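Local coordinates for RING finger protein unkempt homolog (PDB 5ELK), which binds specific RNA sequences through clustered CCCH zinc fingers and represses translation, shaping the early morphology of cortical neurons in the mouse embryo, at residues K39-S44 / N72-Q77. Numbering follows the deposited sequence.
Sequences KDRRRS and NGDACQ. With ZN (zinc ion), chain D.
Arg-43 and Asp-74 mark the nearest backbone approach of the two segments, their CA atoms 7.5 Å apart. Residues 39-44 run as an irregular loop. In residues 72-77, Cys-76 N bonds back to Gly-73 O and closes a turn over the 3-10 residues 74-75. Side chains of 39-44 bridge the distance. Arg-43 reaches the turn with NH1, which donates to two carbonyls. Arg-43 NH1 to Cys-76 O is 2.9 Å, with the donor in the carbonyl plane on a lone pair. Arg-43 NH1 to Asp-74 O is longer, 3.2 Å, and NH1 sits above that carbonyl plane, off its lone pairs. A bend at chi3 (-69°) turns the guanidinium edge of Arg-43 to Asp-74 O. Arg-43 CD passes Asp-74 OD1 at 3.6 Å. Arg-41 makes a salt bridge from NH2 to Asp-74 OD2, 2.8 Å, with the guanidinium and carboxylate planes 47° apart. Cys-76 SG binds the zinc ion, together with Cys-55, Cys-70 and His-80. Arg-43 NH2 also bonds to Tyr-78 O and pairs with Glu-84. A leucine in place of Arg-43 would probably leave the carbonyls of Asp-74 and Cys-76 without this donor and Glu-84 without its charged mate. The contact thus ties the chain just past the zinc ligand His-36 to the turn that carries Cys-76, a ligand of the next zinc, by charge at Asp-74 and by side-chain bonds to two carbonyls.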
loop_
_atom_site.group_PDB
_atom_site.type_symbol
_atom_site.label_atom_id
_atom_site.label_comp_id
_atom_site.label_asym_id
_atom_site.label_seq_id
_atom_site.Cartn_x
_atom_site.Cartn_y
_atom_site.Cartn_z
ATOM N N LYS A 39 0.123 -4.943 -10.279
ATOM C CA LYS A 39 -0.949 -4.117 -9.717
ATOM C C LYS A 39 -0.969 -4.113 -8.181
ATOM O O LYS A 39 -1.733 -3.372 -7.560
ATOM C CB LYS A 39 -2.303 -4.574 -10.278
ATOM C CG LYS A 39 -2.554 -4.107 -11.707
ATOM C CD LYS A 39 -3.633 -4.920 -12.417
ATOM C CE LYS A 39 -5.017 -4.295 -12.298
ATOM N NZ LYS A 39 -5.622 -4.507 -10.954
ATOM N N ASP A 40 -0.098 -4.925 -7.591
ATOM C CA ASP A 40 0.014 -5.101 -6.142
ATOM C C ASP A 40 1.321 -4.454 -5.684
ATOM O O ASP A 40 1.548 -4.215 -4.493
ATOM C CB ASP A 40 0.051 -6.608 -5.852
ATOM C CG ASP A 40 -0.152 -6.941 -4.399
ATOM O OD1 ASP A 40 -0.905 -6.224 -3.717
ATOM O OD2 ASP A 40 0.432 -7.945 -3.939
ATOM N N ARG A 41 2.179 -4.162 -6.656
ATOM C CA ARG A 41 3.533 -3.720 -6.385
ATOM C C ARG A 41 3.564 -2.286 -5.894
ATOM O O ARG A 41 2.684 -1.481 -6.200
ATOM C CB ARG A 41 4.378 -3.853 -7.649
ATOM C CG ARG A 41 5.820 -3.441 -7.479
ATOM C CD ARG A 41 6.646 -3.908 -8.655
ATOM N NE ARG A 41 7.362 -2.806 -9.287
ATOM C CZ ARG A 41 8.529 -2.336 -8.862
ATOM N NH1 ARG A 41 9.118 -2.862 -7.794
ATOM N NH2 ARG A 41 9.108 -1.334 -9.503
ATOM N N ARG A 42 4.604 -1.978 -5.136
ATOM C CA ARG A 42 4.795 -0.650 -4.586
ATOM C C ARG A 42 6.267 -0.265 -4.675
ATOM O O ARG A 42 7.133 -0.961 -4.149
ATOM C CB ARG A 42 4.320 -0.627 -3.126
ATOM C CG ARG A 42 4.651 0.627 -2.366
ATOM C CD ARG A 42 3.714 0.795 -1.188
ATOM N NE ARG A 42 4.016 1.984 -0.395
ATOM C CZ ARG A 42 4.844 2.000 0.644
ATOM N NH1 ARG A 42 5.463 0.892 1.021
ATOM N NH2 ARG A 42 5.050 3.124 1.314
ATOM N N ARG A 43 6.555 0.836 -5.356
ATOM C CA ARG A 43 7.898 1.391 -5.330
ATOM C C ARG A 43 8.147 1.988 -3.950
ATOM O O ARG A 43 7.322 2.741 -3.428
ATOM C CB ARG A 43 8.066 2.447 -6.417
ATOM C CG ARG A 43 7.927 1.890 -7.828
ATOM C CD ARG A 43 7.734 2.996 -8.850
ATOM N NE ARG A 43 6.438 3.649 -8.698
ATOM C CZ ARG A 43 6.098 4.794 -9.281
ATOM N NH1 ARG A 43 6.954 5.430 -10.060
ATOM N NH2 ARG A 43 4.899 5.308 -9.076
ATOM N N SER A 44 9.272 1.630 -3.351
ATOM C CA SER A 44 9.633 2.172 -2.063
ATOM C C SER A 44 9.762 3.688 -2.196
ATOM O O SER A 44 10.521 4.165 -3.043
ATOM C CB SER A 44 10.954 1.575 -1.591
ATOM O OG SER A 44 11.252 2.026 -0.282
ATOM N N ASN A 72 6.433 6.171 -18.758
ATOM C CA ASN A 72 7.395 6.756 -17.832
ATOM C C ASN A 72 8.121 5.684 -17.029
ATOM O O ASN A 72 9.271 5.866 -16.633
ATOM C CB ASN A 72 6.692 7.731 -16.892
ATOM C CG ASN A 72 6.303 9.023 -17.578
ATOM O OD1 ASN A 72 7.065 9.568 -18.384
ATOM N ND2 ASN A 72 5.116 9.530 -17.258
ATOM N N GLY A 73 7.452 4.558 -16.815
ATOM C CA GLY A 73 8.012 3.482 -16.022
ATOM C C GLY A 73 8.134 3.884 -14.560
ATOM O O GLY A 73 7.378 4.713 -14.067
ATOM N N ASP A 74 9.111 3.306 -13.875
ATOM C CA ASP A 74 9.286 3.508 -12.438
ATOM C C ASP A 74 9.790 4.905 -12.076
ATOM O O ASP A 74 9.995 5.207 -10.902
ATOM C CB ASP A 74 10.240 2.447 -11.885
ATOM C CG ASP A 74 9.585 1.081 -11.749
ATOM O OD1 ASP A 74 8.336 0.989 -11.775
ATOM O OD2 ASP A 74 10.328 0.091 -11.598
ATOM N N ALA A 75 9.961 5.763 -13.074
ATOM C CA ALA A 75 10.413 7.130 -12.840
ATOM C C ALA A 75 9.232 8.087 -12.800
ATOM O O ALA A 75 9.407 9.296 -12.623
ATOM C CB ALA A 75 11.395 7.552 -13.911
ATOM N N CYS A 76 8.028 7.551 -12.971
ATOM C CA CYS A 76 6.828 8.377 -12.924
ATOM C C CYS A 76 6.626 8.982 -11.537
ATOM O O CYS A 76 6.757 8.302 -10.526
ATOM C CB CYS A 76 5.583 7.582 -13.327
ATOM S SG CYS A 76 4.229 8.647 -13.882
ATOM N N GLN A 77 6.298 10.269 -11.512
ATOM C CA GLN A 77 6.110 11.014 -10.269
ATOM C C GLN A 77 4.654 10.979 -9.819
ATOM O O GLN A 77 4.171 11.883 -9.143
ATOM C CB GLN A 77 6.579 12.453 -10.466
ATOM C CG GLN A 77 8.043 12.544 -10.837
ATOM C CD GLN A 77 8.928 12.688 -9.626
ATOM O OE1 GLN A 77 8.903 13.717 -8.956
ATOM N NE2 GLN A 77 9.711 11.656 -9.331
HETATM ZN ZN ZN D . 2.936 6.937 -14.687
#